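Local coordinates for putative cytoplasmic protein (Enterobacter cloacae, PDB 4HFL) that probably acts as a peptidoglycan amidase, a toxic effector delivered into rival bacteria by the type VI secretion system, at residues Asp110-Ser115 against Asn169-Ser174; His16-Phe21 against Thr104-Ala109. All coordinates share one frame; numbering follows the deposited sequence.

Interaction 1: Asp110-Ser115 against Asn169-Ser174; sequences DISVSS and NATFWS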
loop_
_atom_site.group_PDB
_atom_site.type_symbol
_atom_site.label_atom_id
_atom_site.label_comp_id
_atom_site.label_asym_id
_atom_site.label_seq_id
_atom_site.Cartn_x
_atom_site.Cartn_y
_atom_site.Cartn_z
ATOM N N ASP A 110 3.622 -14.052 4.815
ATOM C CA ASP A 110 3.021 -15.235 5.386
ATOM C C ASP A 110 2.329 -16.049 4.314
ATOM O O ASP A 110 2.275 -17.272 4.403
ATOM C CB ASP A 110 1.978 -14.811 6.409
ATOM C CG ASP A 110 2.613 -14.221 7.654
ATOM O OD1 ASP A 110 3.607 -14.814 8.133
ATOM O OD2 ASP A 110 2.136 -13.170 8.113
ATOM N N ILE A 111 1.754 -15.361 3.331
ATOM C CA ILE A 111 1.030 -16.061 2.271
ATOM C C ILE A 111 1.291 -15.369 0.952
ATOM O O ILE A 111 1.228 -14.148 0.866
ATOM C CB ILE A 111 -0.508 -16.052 2.517
ATOM C CG1 ILE A 111 -0.857 -16.795 3.817
ATOM C CG2 ILE A 111 -1.269 -16.681 1.326
ATOM C CD1 ILE A 111 -2.288 -16.572 4.289
ATOM N N SER A 112 1.587 -16.150 -0.079
ATOM C CA SER A 112 1.634 -15.629 -1.446
ATOM C C SER A 112 1.040 -16.706 -2.351
ATOM O O SER A 112 1.567 -17.816 -2.412
ATOM C CB SER A 112 3.081 -15.325 -1.850
ATOM O OG SER A 112 3.158 -14.919 -3.202
ATOM N N VAL A 113 -0.064 -16.387 -3.030
ATOM C CA VAL A 113 -0.767 -17.378 -3.848
ATOM C C VAL A 113 -1.121 -16.834 -5.224
ATOM O O VAL A 113 -1.415 -15.644 -5.382
ATOM C CB VAL A 113 -2.062 -17.871 -3.175
ATOM C CG1 VAL A 113 -1.721 -18.742 -1.967
ATOM C CG2 VAL A 113 -2.924 -16.652 -2.746
ATOM N N SER A 114 -1.070 -17.711 -6.220
ATOM C CA SER A 114 -1.514 -17.351 -7.550
ATOM C C SER A 114 -3.040 -17.418 -7.567
ATOM O O SER A 114 -3.653 -17.996 -6.655
ATOM C CB SER A 114 -0.899 -18.297 -8.593
ATOM O OG SER A 114 -1.171 -19.648 -8.273
ATOM N N SER A 115 -3.649 -16.803 -8.576
ATOM C CA SER A 115 -5.111 -16.797 -8.708
ATOM C C SER A 115 -5.830 -16.561 -7.380
ATOM O O SER A 115 -6.539 -17.447 -6.884
ATOM C CB SER A 115 -5.573 -18.121 -9.300
ATOM O OG SER A 115 -4.889 -18.421 -10.501
ATOM N N ASN A 169 -1.742 -12.735 -8.459
ATOM C CA ASN A 169 -1.114 -13.086 -7.194
ATOM C C ASN A 169 -1.691 -12.233 -6.070
ATOM O O ASN A 169 -2.107 -11.089 -6.305
ATOM C CB ASN A 169 0.408 -12.850 -7.246
ATOM C CG ASN A 169 1.090 -13.133 -5.905
ATOM O OD1 ASN A 169 1.133 -12.274 -5.006
ATOM N ND2 ASN A 169 1.603 -14.349 -5.757
ATOM N N ALA A 170 -1.732 -12.788 -4.861
ATOM C CA ALA A 170 -1.948 -11.972 -3.661
ATOM C C ALA A 170 -0.877 -12.386 -2.687
ATOM O O ALA A 170 -0.580 -13.581 -2.555
ATOM C CB ALA A 170 -3.305 -12.201 -3.067
ATOM N N THR A 171 -0.304 -11.391 -2.015
ATOM C CA THR A 171 0.796 -11.570 -1.082
ATOM C C THR A 171 0.404 -10.798 0.181
ATOM O O THR A 171 -0.055 -9.652 0.104
ATOM C CB THR A 171 2.108 -11.017 -1.698
ATOM O OG1 THR A 171 2.468 -11.807 -2.839
ATOM C CG2 THR A 171 3.257 -11.074 -0.707
ATOM N N PHE A 172 0.585 -11.434 1.333
ATOM C CA PHE A 172 -0.075 -11.034 2.556
ATOM C C PHE A 172 0.791 -11.249 3.796
ATOM O O PHE A 172 1.413 -12.325 3.948
ATOM C CB PHE A 172 -1.364 -11.845 2.711
ATOM C CG PHE A 172 -1.990 -11.730 4.081
ATOM C CD1 PHE A 172 -2.860 -10.692 4.362
ATOM C CD2 PHE A 172 -1.716 -12.661 5.076
ATOM C CE1 PHE A 172 -3.437 -10.570 5.621
ATOM C CE2 PHE A 172 -2.289 -12.550 6.343
ATOM C CZ PHE A 172 -3.154 -11.501 6.612
ATOM N N TRP A 173 0.785 -10.237 4.675
ATOM C CA TRP A 173 1.408 -10.304 6.014
ATOM C C TRP A 173 0.360 -10.093 7.092
ATOM O O TRP A 173 -0.389 -9.105 7.058
ATOM C CB TRP A 173 2.462 -9.200 6.199
ATOM C CG TRP A 173 3.687 -9.294 5.310
ATOM C CD1 TRP A 173 4.909 -9.776 5.663
ATOM C CD2 TRP A 173 3.807 -8.851 3.950
ATOM N NE1 TRP A 173 5.777 -9.695 4.599
ATOM C CE2 TRP A 173 5.128 -9.123 3.539
ATOM C CE3 TRP A 173 2.922 -8.259 3.035
ATOM C CZ2 TRP A 173 5.589 -8.830 2.250
ATOM C CZ3 TRP A 173 3.381 -7.968 1.763
ATOM C CH2 TRP A 173 4.703 -8.261 1.378
ATOM N N SER A 174 0.321 -10.992 8.071
ATOM C CA SER A 174 -0.571 -10.827 9.219
ATOM C C SER A 174 -0.124 -9.657 10.089
ATOM O O SER A 174 1.076 -9.466 10.332
ATOM C CB SER A 174 -0.589 -12.108 10.080
ATOM O OG SER A 174 -1.373 -13.112 9.474
#

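Interaction 2: His16-Phe21 against Thr104-Ala109; sequences HMRPAF and TVLGKA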
loop_
_atom_site.group_PDB
_atom_site.type_symbol
_atom_site.label_atom_id
_atom_site.label_comp_id
_atom_site.label_asym_id
_atom_site.label_seq_id
_atom_site.Cartn_x
_atom_site.Cartn_y
_atom_site.Cartn_z
ATOM N N HIS A 16 10.890 -9.902 12.452
ATOM C CA HIS A 16 10.750 -8.473 12.207
ATOM C C HIS A 16 9.529 -7.962 12.963
ATOM O O HIS A 16 8.519 -8.665 13.038
ATOM C CB HIS A 16 10.550 -8.211 10.716
ATOM C CG HIS A 16 11.660 -8.722 9.849
ATOM N ND1 HIS A 16 12.574 -7.884 9.245
ATOM C CD2 HIS A 16 11.984 -9.979 9.460
ATOM C CE1 HIS A 16 13.416 -8.604 8.523
ATOM N NE2 HIS A 16 13.082 -9.876 8.639
ATOM N N MET A 17 9.601 -6.749 13.516
ATOM C CA MET A 17 8.413 -6.156 14.140
ATOM C C MET A 17 7.443 -5.795 13.035
ATOM O O MET A 17 7.852 -5.528 11.899
ATOM C CB MET A 17 8.756 -4.895 14.952
ATOM C CG MET A 17 9.531 -5.143 16.248
ATOM S SD MET A 17 9.502 -3.652 17.290
ATOM C CE MET A 17 10.422 -2.519 16.224
ATOM N N ARG A 18 6.152 -5.809 13.347
ATOM C CA ARG A 18 5.159 -5.384 12.383
ATOM C C ARG A 18 4.222 -4.404 13.072
ATOM O O ARG A 18 4.064 -4.448 14.296
ATOM C CB ARG A 18 4.379 -6.579 11.853
ATOM C CG ARG A 18 5.245 -7.605 11.088
ATOM C CD ARG A 18 4.401 -8.690 10.481
ATOM N NE ARG A 18 5.227 -9.713 9.848
ATOM C CZ ARG A 18 4.780 -10.903 9.454
ATOM N NH1 ARG A 18 3.492 -11.231 9.604
ATOM N NH2 ARG A 18 5.624 -11.760 8.904
ATOM N N PRO A 19 3.593 -3.522 12.292
ATOM C CA PRO A 19 2.641 -2.557 12.865
ATOM C C PRO A 19 1.416 -3.264 13.431
ATOM O O PRO A 19 1.007 -4.303 12.897
ATOM C CB PRO A 19 2.214 -1.723 11.641
ATOM C CG PRO A 19 3.268 -1.922 10.635
ATOM C CD PRO A 19 3.796 -3.322 10.842
ATOM N N ALA A 20 0.845 -2.734 14.508
ATOM C CA ALA A 20 -0.417 -3.253 15.045
ATOM C C ALA A 20 -1.477 -3.096 13.958
ATOM O O ALA A 20 -1.476 -2.112 13.207
ATOM C CB ALA A 20 -0.819 -2.499 16.323
ATOM N N PHE A 21 -2.359 -4.074 13.828
ATOM C CA PHE A 21 -3.368 -3.978 12.788
ATOM C C PHE A 21 -4.276 -2.759 13.014
ATOM O O PHE A 21 -4.647 -2.066 12.069
ATOM C CB PHE A 21 -4.199 -5.250 12.702
ATOM C CG PHE A 21 -5.235 -5.190 11.624
ATOM C CD1 PHE A 21 -4.865 -5.286 10.288
ATOM C CD2 PHE A 21 -6.574 -5.002 11.935
ATOM C CE1 PHE A 21 -5.824 -5.224 9.284
ATOM C CE2 PHE A 21 -7.540 -4.942 10.913
ATOM C CZ PHE A 21 -7.155 -5.051 9.604
ATOM N N THR A 104 11.255 -6.054 2.783
ATOM C CA THR A 104 12.538 -5.665 3.374
ATOM C C THR A 104 12.379 -5.188 4.802
ATOM O O THR A 104 13.358 -5.129 5.543
ATOM C CB THR A 104 13.235 -4.558 2.566
ATOM O OG1 THR A 104 12.564 -3.311 2.785
ATOM C CG2 THR A 104 13.215 -4.896 1.071
ATOM N N VAL A 105 11.152 -4.831 5.187
ATOM C CA VAL A 105 10.897 -4.371 6.558
ATOM C C VAL A 105 10.005 -5.315 7.379
ATOM O O VAL A 105 10.126 -5.382 8.604
ATOM C CB VAL A 105 10.373 -2.903 6.594
ATOM C CG1 VAL A 105 11.491 -1.947 6.203
ATOM C CG2 VAL A 105 9.165 -2.712 5.662
ATOM N N LEU A 106 9.147 -6.076 6.704
ATOM C CA LEU A 106 8.255 -7.007 7.397
ATOM C C LEU A 106 8.759 -8.453 7.400
ATOM O O LEU A 106 8.254 -9.286 8.167
ATOM C CB LEU A 106 6.860 -6.971 6.771
ATOM C CG LEU A 106 6.224 -5.599 6.690
ATOM C CD1 LEU A 106 4.854 -5.674 6.007
ATOM C CD2 LEU A 106 6.095 -5.019 8.112
ATOM N N GLY A 107 9.744 -8.753 6.551
ATOM C CA GLY A 107 10.194 -10.126 6.376
ATOM C C GLY A 107 9.394 -10.795 5.270
ATOM O O GLY A 107 8.546 -10.163 4.629
ATOM N N LYS A 108 9.651 -12.074 5.027
ATOM C CA LYS A 108 8.913 -12.772 3.983
ATOM C C LYS A 108 7.417 -12.825 4.318
ATOM O O LYS A 108 7.021 -12.920 5.496
ATOM C CB LYS A 108 9.488 -14.173 3.750
ATOM C CG LYS A 108 8.985 -14.815 2.440
ATOM C CD LYS A 108 9.630 -16.173 2.196
ATOM C CE LYS A 108 9.107 -16.806 0.909
ATOM N NZ LYS A 108 9.567 -16.094 -0.298
ATOM N N ALA A 109 6.588 -12.701 3.283
ATOM C CA ALA A 109 5.132 -12.801 3.427
ATOM C C ALA A 109 4.695 -14.120 4.034
ATOM O O ALA A 109 5.301 -15.174 3.784
ATOM C CB ALA A 109 4.474 -12.642 2.107
HETATM O O HOH W 1 9.955 -4.163 11.126
HETATM O O HOH W 2 6.357 -14.635 7.539
#

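Interaction 1: Asp110-Ser115 against Asn169-Ser174
The phenyl ring of Phe172 and the side chain of Ile111 run alongside one another off the same face of the sheet, and Ile111 CD1 comes at a slant to the ring, 4.0 Å from CD2 of Phe172. The CB of Asp110 also approaches this ring obliquely. The second flat group, the carboxylate of Asp110, is used through one oxygen: Ser174 N donates to Asp110 OD2 at 2.8 Å, nearly in line with its C-O bond and almost straight at hydrogen (172°). A salt bridge from Arg18 NH1 reaches the same oxygen, so a main-chain N-H and a cationic side chain both hold it, which probably favours the charged form. The two strands themselves run antiparallel, and strand 111-114 is the outermost member of a four-stranded antiparallel sheet, in keeping with the papain-like clan to which the amidase family belongs. Its start is marked by a classic beta bulge. Asp110 and Ile111 both face Phe172, whose carbonyl O receives Ile111 N at 3.1 Å and, more weakly, Asp110 N at 2.9 Å. Beyond the bulge the pairing is regular: Val113 N donates to Ala170 O and Ala170 N returns a bond to Val113 O. On the face carrying Ile111 and Phe172, Val113 CG2 sits 4.5 Å from Ala170 CB, and the buried Phe172 reaches on to Ile128 of strand 126-133. The other face is more polar. Ser112 turns its OG anti to the backbone N (chi1 175°), where it donates to Thr171 OG1 at 3.2 Å. The CB of Trp173 points away from strand 111-114, and the indole packs on Leu102, Pro103 and Leu106 of helix 95-106, while its NE1 bonds to the carbonyl of Gly107.

Interaction 2: His16-Phe21 against Thr104-Ala109
His16 lays its imidazole flat over Gly107, whose CA lies 3.8 Å from the ring centroid and only 22° off the ring normal, a CH-pi contact displaced toward the rim of the ring. Gly107 is where the chain leaves helix 95-106, with a positive phi, and the His16 ring covers that turn. Arg18 comes to the same turn with its guanidinium edge-on. Its chain is extended from CG to NE, which carries the flat group along to Leu106 O; there NE makes a weak hydrogen bond of 3.5 Å with the oxygen near the guanidinium plane. NH1, on the other side of the group, is held by a salt bridge to Asp110 OD2 and a hydrogen bond to Ser174 O. Leu106 crosses both Arg18 and Pro19 at about a right angle, and its CD2 touches Arg18 CG and Pro19 CD at 4.0 Å each, a small apolar patch. Two waters complete the join. One donates to both Met17 O and Val105 O, at 2.6 and 2.8 Å, linking the two backbones; the other donates to Lys108 O and accepts a weak bond from Arg18 NH2. The contact thus ties the irregular chain leading into helix 21-30 to the C-terminal end of helix 95-106, with Trp173 of strand 166-174 packed against both Arg18 and Leu106.

Overall arrangement
Neither contact is fully buried, but each has a sheltered part: Ala170, Phe172 and Trp173 in interaction 1, Pro19 and Leu106 in interaction 2. The first is sheet-built, relying on main-chain pairing between an edge strand and its neighbour. The second joins a loop to a helix end without regular pairing, depending on a ring over a glycine, weak polar contact and bridging water. Their centres lie about 14 Å apart, and the chain passes directly from Ala109 of the second to Asp110 of the first. Across the seam, Thr171 CG2 and Ala109 CB lie 3.4 Å apart, a tight approach for two methyl groups, beside the polar ties that Arg18 and Trp173 supply.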